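Local coordinates for protein Cry37AA1 (Bacillus thuringiensis, PDB 4RHZ) that binds calcium and pairs with the aerolysin-like Cry23Aa1, probably as one half of a two-component insecticidal toxin, at residues 68-80 with 91-103. Residues are numbered along the deposited sequence; the frame is centred on the assembly and turned at random.
Sequences SPINQMCFYGDVK and LAYPSQKVCSTPG
A disulfide between Cys74 and Cys99 staples two antiparallel strands together where they run closest. The two cysteines form a non-hydrogen-bonded pair, so no backbone bond joins them to each other and the disulfide supplies the link; their CA atoms are drawn in to 3.8 Å, and each SG turns back beside its own backbone N to meet the other, with a chi3 of 105°. Hydrogen-bonded pairs flank the bridge, Met73 with Ser100 and Phe75 with Val98; the bond from Val98 N to Phe75 O, 3.0 Å, is nearly straight at 165°. Beyond Phe75 the regular pairing breaks off. The 91-103 segment makes a type I turn from Tyr93 to Gln96, whose second residue, Pro94, has the ring-fixed phi required there and needs no N-H. A water lies between the strands, accepting from Gly77 N and within hydrogen-bonding distance of Tyr93 O and Gln96 O. Lys97 lies alongside Tyr76, bent at chi2 (80°) to bring CE over one ring face, 3.9 Å from the ring centroid. NZ adds a cation-pi contact and is also bonded to Pro94 O at 2.8 Å, so the flexible lysine ties turn to ring on this partly exposed side. Pairing resumes two residues out of step at a classic beta bulge, where Val79 O accepts from both Leu91 N (2.8 Å) and Ala92 N. Here packing is tight and apolar: Val79 CG1 meets Leu91 CB at 3.8 Å, while CG2 meets the small Ala92 CB. The looser flank belongs to Asp78, which rests beside Pro94 and shares a water with Ala92 O. The pair forms a beta hairpin in this C2-like sandwich: strand 26-30 adjoins 73-81 on its other edge, Phe75 and Ala92 pack against strand 105-110 of the facing sheet, and Gln230 of the Cry23AA1 chain bonds Cys99 N.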
ATOM      1  N   SER B  68      -7.081  -0.187 -30.494  1.00 43.68           N
ATOM      2  CA  SER B  68      -6.475   0.817 -29.634  1.00 44.41           C
ATOM      3  C   SER B  68      -5.835   0.216 -28.375  1.00 43.44           C
ATOM      4  O   SER B  68      -6.046  -0.991 -28.097  1.00 41.89           O
ATOM      5  CB  SER B  68      -7.529   1.820 -29.224  1.00 44.26           C
ATOM      6  OG  SER B  68      -7.490   2.797 -30.238  1.00 49.31           O
ATOM      7  N   PRO B  69      -5.045   1.038 -27.629  1.00 42.71           N
ATOM      8  CA  PRO B  69      -4.489   0.482 -26.358  1.00 42.01           C
ATOM      9  C   PRO B  69      -5.613   0.093 -25.366  1.00 41.04           C
ATOM     10  O   PRO B  69      -6.668   0.718 -25.327  1.00 40.17           O
ATOM     11  CB  PRO B  69      -3.587   1.624 -25.808  1.00 41.93           C
ATOM     12  CG  PRO B  69      -3.243   2.510 -27.048  1.00 42.03           C
ATOM     13  CD  PRO B  69      -4.469   2.374 -27.968  1.00 42.71           C
ATOM     14  N   ILE B  70      -5.369  -0.945 -24.584  1.00 41.20           N
ATOM     15  CA  ILE B  70      -6.314  -1.441 -23.579  1.00 41.42           C
ATOM     16  C   ILE B  70      -6.147  -0.708 -22.218  1.00 41.42           C
ATOM     17  O   ILE B  70      -5.099  -0.776 -21.569  1.00 43.84           O
ATOM     18  CB  ILE B  70      -6.113  -2.962 -23.435  1.00 41.07           C
ATOM     19  CG1 ILE B  70      -6.211  -3.571 -24.844  1.00 42.15           C
ATOM     20  CG2 ILE B  70      -7.074  -3.538 -22.426  1.00 38.80           C
ATOM     21  CD1 ILE B  70      -5.615  -4.931 -25.037  1.00 43.62           C
ATOM     22  N   ASN B  71      -7.205  -0.041 -21.802  1.00 40.52           N
ATOM     23  CA  ASN B  71      -7.333   0.846 -20.661  0.50 40.33           C
ATOM     24  C   ASN B  71      -8.113   0.161 -19.531  1.00 39.59           C
ATOM     25  O   ASN B  71      -8.227   0.694 -18.439  1.00 40.67           O
ATOM     26  CB  ASN B  71      -8.162   2.063 -21.133  0.50 40.61           C
ATOM     27  CG  ASN B  71      -9.539   1.646 -21.757  0.50 41.59           C
ATOM     28  OD1 ASN B  71      -9.612   0.840 -22.706  0.50 40.64           O
ATOM     29  ND2 ASN B  71     -10.616   2.195 -21.211  0.50 42.15           N
ATOM     30  N   GLN B  72      -8.715  -0.982 -19.832  1.00 37.19           N
ATOM     31  CA  GLN B  72      -9.756  -1.550 -18.979  1.00 35.95           C
ATOM     32  C   GLN B  72      -9.860  -3.060 -19.137  1.00 34.57           C
ATOM     33  O   GLN B  72      -9.845  -3.574 -20.244  1.00 33.10           O
ATOM     34  CB  GLN B  72     -11.137  -0.936 -19.355  1.00 35.39           C
ATOM     35  CG  GLN B  72     -12.355  -1.469 -18.624  1.00 38.34           C
ATOM     36  CD  GLN B  72     -13.689  -0.728 -19.016  1.00 44.75           C
ATOM     37  OE1 GLN B  72     -13.812   0.511 -18.900  1.00 49.93           O
ATOM     38  NE2 GLN B  72     -14.661  -1.496 -19.491  1.00 41.24           N
ATOM     39  N   MET B  73     -10.076  -3.776 -18.034  1.00 33.40           N
ATOM     40  CA  MET B  73     -10.290  -5.174 -18.159  1.00 32.00           C
ATOM     41  C   MET B  73     -11.132  -5.578 -17.008  1.00 31.62           C
ATOM     42  O   MET B  73     -10.957  -5.040 -15.902  1.00 32.27           O
ATOM     43  CB  MET B  73      -8.904  -5.843 -18.215  1.00 33.44           C
ATOM     44  CG  MET B  73      -8.960  -7.324 -18.340  1.00 36.20           C
ATOM     45  SD  MET B  73      -7.809  -8.107 -19.543  1.00 43.63           S
ATOM     46  CE  MET B  73      -6.636  -7.012 -20.086  1.00 28.31           C
ATOM     47  N   CYS B  74     -12.077  -6.495 -17.238  1.00 29.86           N
ATOM     48  CA  CYS B  74     -13.038  -6.834 -16.248  1.00 28.18           C
ATOM     49  C   CYS B  74     -12.896  -8.289 -15.973  1.00 27.95           C
ATOM     50  O   CYS B  74     -12.636  -9.035 -16.895  1.00 29.57           O
ATOM     51  CB  CYS B  74     -14.454  -6.484 -16.747  1.00 28.70           C
ATOM     52  SG  CYS B  74     -14.681  -4.708 -17.025  1.00 31.37           S
ATOM     53  N   PHE B  75     -13.062  -8.737 -14.719  1.00 26.91           N
ATOM     54  CA  PHE B  75     -12.716 -10.126 -14.401  1.00 25.22           C
ATOM     55  C   PHE B  75     -13.821 -10.717 -13.579  1.00 25.86           C
ATOM     56  O   PHE B  75     -14.462  -9.998 -12.795  1.00 26.77           O
ATOM     57  CB  PHE B  75     -11.415 -10.195 -13.574  1.00 24.57           C
ATOM     58  CG  PHE B  75     -10.206  -9.637 -14.255  1.00 24.86           C
ATOM     59  CD1 PHE B  75      -9.829  -8.311 -14.054  1.00 27.46           C
ATOM     60  CD2 PHE B  75      -9.403 -10.443 -15.053  1.00 24.76           C
ATOM     61  CE1 PHE B  75      -8.695  -7.764 -14.698  1.00 27.65           C
ATOM     62  CE2 PHE B  75      -8.196  -9.937 -15.667  1.00 25.22           C
ATOM     63  CZ  PHE B  75      -7.864  -8.594 -15.533  1.00 22.22           C
ATOM     64  N   TYR B  76     -14.018 -12.025 -13.671  1.00 25.75           N
ATOM     65  CA  TYR B  76     -14.900 -12.716 -12.709  1.00 26.11           C
ATOM     66  C   TYR B  76     -14.567 -14.153 -12.682  1.00 25.57           C
ATOM     67  O   TYR B  76     -13.917 -14.650 -13.599  1.00 27.00           O
ATOM     68  CB  TYR B  76     -16.368 -12.577 -13.110  1.00 27.69           C
ATOM     69  CG  TYR B  76     -16.793 -13.251 -14.442  1.00 26.36           C
ATOM     70  CD1 TYR B  76     -17.505 -14.427 -14.421  1.00 27.18           C
ATOM     71  CD2 TYR B  76     -16.522 -12.669 -15.684  1.00 27.89           C
ATOM     72  CE1 TYR B  76     -17.956 -15.025 -15.587  1.00 25.70           C
ATOM     73  CE2 TYR B  76     -16.952 -13.278 -16.875  1.00 27.95           C
ATOM     74  CZ  TYR B  76     -17.683 -14.441 -16.784  1.00 29.78           C
ATOM     75  OH  TYR B  76     -18.153 -15.091 -17.870  1.00 33.70           O
ATOM     76  N   GLY B  77     -15.057 -14.840 -11.673  1.00 26.10           N
ATOM     77  CA  GLY B  77     -14.623 -16.186 -11.454  1.00 25.97           C
ATOM     78  C   GLY B  77     -15.697 -16.981 -10.761  1.00 27.40           C
ATOM     79  O   GLY B  77     -16.529 -16.422 -10.001  1.00 27.28           O
ATOM     80  N   ASP B  78     -15.673 -18.280 -11.036  1.00 27.26           N
ATOM     81  CA  ASP B  78     -16.383 -19.275 -10.273  1.00 30.96           C
ATOM     82  C   ASP B  78     -15.287 -20.186  -9.734  1.00 31.55           C
ATOM     83  O   ASP B  78     -14.835 -21.102 -10.429  1.00 32.44           O
ATOM     84  CB  ASP B  78     -17.289 -20.137 -11.197  1.00 30.02           C
ATOM     85  CG  ASP B  78     -18.182 -21.094 -10.415  1.00 34.21           C
ATOM     86  OD1 ASP B  78     -17.912 -21.433  -9.227  1.00 34.09           O
ATOM     87  OD2 ASP B  78     -19.258 -21.417 -10.961  1.00 38.83           O
ATOM     88  N   VAL B  79     -14.845 -19.933  -8.516  1.00 33.17           N
ATOM     89  CA  VAL B  79     -13.639 -20.588  -7.973  1.00 33.45           C
ATOM     90  C   VAL B  79     -13.993 -21.186  -6.635  1.00 36.07           C
ATOM     91  O   VAL B  79     -14.483 -20.497  -5.755  1.00 36.31           O
ATOM     92  CB  VAL B  79     -12.465 -19.574  -7.826  1.00 33.18           C
ATOM     93  CG1 VAL B  79     -11.170 -20.260  -7.311  1.00 29.29           C
ATOM     94  CG2 VAL B  79     -12.212 -18.858  -9.148  1.00 28.95           C
ATOM     95  N   LYS B  80     -13.707 -22.469  -6.515  1.00 39.96           N
ATOM     96  CA  LYS B  80     -13.989 -23.252  -5.347  1.00 42.67           C
ATOM     97  C   LYS B  80     -12.915 -24.145  -4.763  1.00 46.18           C
ATOM     98  O   LYS B  80     -11.944 -24.610  -5.356  1.00 46.78           O
ATOM     99  CB  LYS B  80     -15.205 -24.134  -5.569  1.00 42.86           C
ATOM    100  CG  LYS B  80     -16.482 -23.433  -5.747  1.00 43.93           C
ATOM    101  CD  LYS B  80     -17.567 -24.376  -6.031  1.00 45.60           C
ATOM    102  CE  LYS B  80     -18.624 -23.713  -6.798  1.00 49.50           C
ATOM    103  NZ  LYS B  80     -19.902 -24.338  -6.597  1.00 54.64           N
ATOM    104  N   LEU B  91     -14.186 -19.212  -3.253  1.00 33.12           N
ATOM    105  CA  LEU B  91     -13.173 -18.180  -3.355  1.00 31.67           C
ATOM    106  C   LEU B  91     -13.632 -17.042  -4.296  1.00 33.26           C
ATOM    107  O   LEU B  91     -13.069 -15.908  -4.203  1.00 32.58           O
ATOM    108  CB  LEU B  91     -11.858 -18.746  -3.922  1.00 32.52           C
ATOM    109  CG  LEU B  91     -10.879 -19.557  -3.021  1.00 34.01           C
ATOM    110  CD1 LEU B  91     -11.628 -20.698  -2.366  1.00 31.22           C
ATOM    111  CD2 LEU B  91      -9.617 -20.108  -3.739  1.00 30.75           C
ATOM    112  N   ALA B  92     -14.617 -17.320  -5.191  1.00 31.71           N
ATOM    113  CA  ALA B  92     -15.161 -16.280  -6.105  1.00 31.84           C
ATOM    114  C   ALA B  92     -16.504 -16.753  -6.681  1.00 32.52           C
ATOM    115  O   ALA B  92     -16.654 -17.948  -6.970  1.00 33.08           O
ATOM    116  CB  ALA B  92     -14.199 -15.939  -7.235  1.00 29.65           C
ATOM    117  N   TYR B  93     -17.450 -15.824  -6.796  1.00 30.46           N
ATOM    118  CA  TYR B  93     -18.750 -16.088  -7.351  1.00 30.36           C
ATOM    119  C   TYR B  93     -18.841 -15.416  -8.706  1.00 30.15           C
ATOM    120  O   TYR B  93     -18.361 -14.293  -8.880  1.00 29.49           O
ATOM    121  CB  TYR B  93     -19.846 -15.514  -6.487  1.00 30.56           C
ATOM    122  CG  TYR B  93     -20.053 -16.088  -5.086  1.00 30.72           C
ATOM    123  CD1 TYR B  93     -19.348 -15.593  -3.993  1.00 28.53           C
ATOM    124  CD2 TYR B  93     -21.025 -17.049  -4.857  1.00 31.83           C
ATOM    125  CE1 TYR B  93     -19.579 -16.068  -2.673  1.00 29.29           C
ATOM    126  CE2 TYR B  93     -21.279 -17.514  -3.574  1.00 33.02           C
ATOM    127  CZ  TYR B  93     -20.550 -16.991  -2.465  1.00 35.56           C
ATOM    128  OH  TYR B  93     -20.800 -17.474  -1.168  1.00 37.62           O
ATOM    129  N   PRO B  94     -19.444 -16.108  -9.681  1.00 30.20           N
ATOM    130  CA  PRO B  94     -19.361 -15.533 -11.008  1.00 30.09           C
ATOM    131  C   PRO B  94     -20.330 -14.377 -11.216  1.00 30.03           C
ATOM    132  O   PRO B  94     -20.197 -13.691 -12.174  1.00 31.38           O
ATOM    133  CB  PRO B  94     -19.671 -16.719 -11.964  1.00 30.47           C
ATOM    134  CG  PRO B  94     -20.619 -17.656 -11.167  1.00 31.63           C
ATOM    135  CD  PRO B  94     -19.958 -17.505  -9.685  1.00 31.32           C
ATOM    136  N   SER B  95     -21.250 -14.093 -10.322  1.00 30.08           N
ATOM    137  CA  SER B  95     -22.018 -12.920 -10.556  1.00 31.90           C
ATOM    138  C   SER B  95     -21.186 -11.646 -10.291  1.00 32.51           C
ATOM    139  O   SER B  95     -21.625 -10.532 -10.598  1.00 33.44           O
ATOM    140  CB  SER B  95     -23.281 -12.924  -9.690  1.00 32.52           C
ATOM    141  OG  SER B  95     -22.859 -12.961  -8.330  1.00 37.83           O
ATOM    142  N   GLN B  96     -19.995 -11.765  -9.729  1.00 31.80           N
ATOM    143  CA  GLN B  96     -19.297 -10.543  -9.348  1.00 30.06           C
ATOM    144  C   GLN B  96     -18.213 -10.231 -10.357  1.00 29.32           C
ATOM    145  O   GLN B  96     -17.202 -10.960 -10.402  1.00 29.47           O
ATOM    146  CB  GLN B  96     -18.659 -10.685  -7.934  1.00 30.03           C
ATOM    147  CG  GLN B  96     -17.703  -9.501  -7.631  1.00 29.04           C
ATOM    148  CD  GLN B  96     -16.891  -9.679  -6.335  1.00 32.21           C
ATOM    149  OE1 GLN B  96     -16.061 -10.588  -6.202  1.00 33.36           O
ATOM    150  NE2 GLN B  96     -17.141  -8.815  -5.389  1.00 28.87           N
ATOM    151  N   LYS B  97     -18.383  -9.117 -11.079  1.00 25.84           N
ATOM    152  CA  LYS B  97     -17.444  -8.617 -12.027  1.00 26.32           C
ATOM    153  C   LYS B  97     -16.691  -7.423 -11.466  1.00 27.05           C
ATOM    154  O   LYS B  97     -17.331  -6.476 -10.927  1.00 26.49           O
ATOM    155  CB  LYS B  97     -18.184  -8.140 -13.309  1.00 28.09           C
ATOM    156  CG  LYS B  97     -18.404  -9.284 -14.335  1.00 27.07           C
ATOM    157  CD  LYS B  97     -19.603 -10.135 -13.915  1.00 27.35           C
ATOM    158  CE  LYS B  97     -19.979 -11.183 -15.030  1.00 28.04           C
ATOM    159  NZ  LYS B  97     -20.881 -12.262 -14.458  1.00 26.22           N
ATOM    160  N   VAL B  98     -15.348  -7.443 -11.552  1.00 27.03           N
ATOM    161  CA  VAL B  98     -14.542  -6.267 -11.069  1.00 25.37           C
ATOM    162  C   VAL B  98     -13.555  -5.912 -12.132  1.00 26.37           C
ATOM    163  O   VAL B  98     -12.851  -6.791 -12.606  1.00 27.61           O
ATOM    164  CB  VAL B  98     -13.785  -6.548  -9.673  1.00 26.60           C
ATOM    165  CG1 VAL B  98     -13.195  -5.247  -9.064  1.00 24.11           C
ATOM    166  CG2 VAL B  98     -14.758  -7.167  -8.634  1.00 22.29           C
ATOM    167  N   CYS B  99     -13.491  -4.637 -12.513  1.00 25.32           N
ATOM    168  CA  CYS B  99     -12.610  -4.189 -13.578  1.00 26.95           C
ATOM    169  C   CYS B  99     -11.449  -3.313 -12.998  1.00 26.95           C
ATOM    170  O   CYS B  99     -11.603  -2.706 -11.966  1.00 25.99           O
ATOM    171  CB  CYS B  99     -13.440  -3.307 -14.589  1.00 27.21           C
ATOM    172  SG  CYS B  99     -15.068  -4.134 -15.072  1.00 31.65           S
ATOM    173  N   SER B 100     -10.350  -3.186 -13.727  1.00 27.93           N
ATOM    174  CA  SER B 100      -9.326  -2.209 -13.402  1.00 30.73           C
ATOM    175  C   SER B 100      -8.545  -1.802 -14.657  1.00 31.74           C
ATOM    176  O   SER B 100      -8.567  -2.505 -15.651  1.00 33.54           O
ATOM    177  CB  SER B 100      -8.323  -2.852 -12.424  1.00 30.55           C
ATOM    178  OG  SER B 100      -7.802  -4.042 -13.011  1.00 28.36           O
ATOM    179  N   THR B 101      -7.820  -0.698 -14.581  1.00 33.04           N
ATOM    180  CA  THR B 101      -6.745  -0.384 -15.525  1.00 35.43           C
ATOM    181  C   THR B 101      -5.473  -1.251 -15.276  1.00 36.14           C
ATOM    182  O   THR B 101      -5.290  -1.753 -14.186  1.00 36.61           O
ATOM    183  CB  THR B 101      -6.312   1.060 -15.300  1.00 36.97           C
ATOM    184  OG1 THR B 101      -5.908   1.179 -13.921  1.00 37.19           O
ATOM    185  CG2 THR B 101      -7.497   2.045 -15.564  1.00 34.71           C
ATOM    186  N   PRO B 102      -4.601  -1.446 -16.294  1.00 37.14           N
ATOM    187  CA  PRO B 102      -3.402  -2.276 -16.038  1.00 38.38           C
ATOM    188  C   PRO B 102      -2.510  -1.588 -14.995  1.00 38.06           C
ATOM    189  O   PRO B 102      -2.312  -0.392 -15.072  1.00 35.61           O
ATOM    190  CB  PRO B 102      -2.684  -2.308 -17.408  1.00 38.49           C
ATOM    191  CG  PRO B 102      -3.185  -1.107 -18.138  1.00 38.49           C
ATOM    192  CD  PRO B 102      -4.574  -0.824 -17.644  1.00 37.62           C
ATOM    193  N   GLY B 103      -2.051  -2.328 -13.994  1.00 38.67           N
ATOM    194  CA  GLY B 103      -1.279  -1.673 -12.922  1.00 38.29           C
ATOM    195  C   GLY B 103      -2.123  -1.592 -11.681  1.00 38.20           C
ATOM    196  O   GLY B 103      -1.581  -1.320 -10.591  1.00 40.09           O
TER
HETATM  197  O   HOH W   1     -16.023 -13.286  -9.596  1.00 26.44           O
HETATM  198  O   HOH W   2     -18.578 -20.015  -7.042  1.00 27.68           O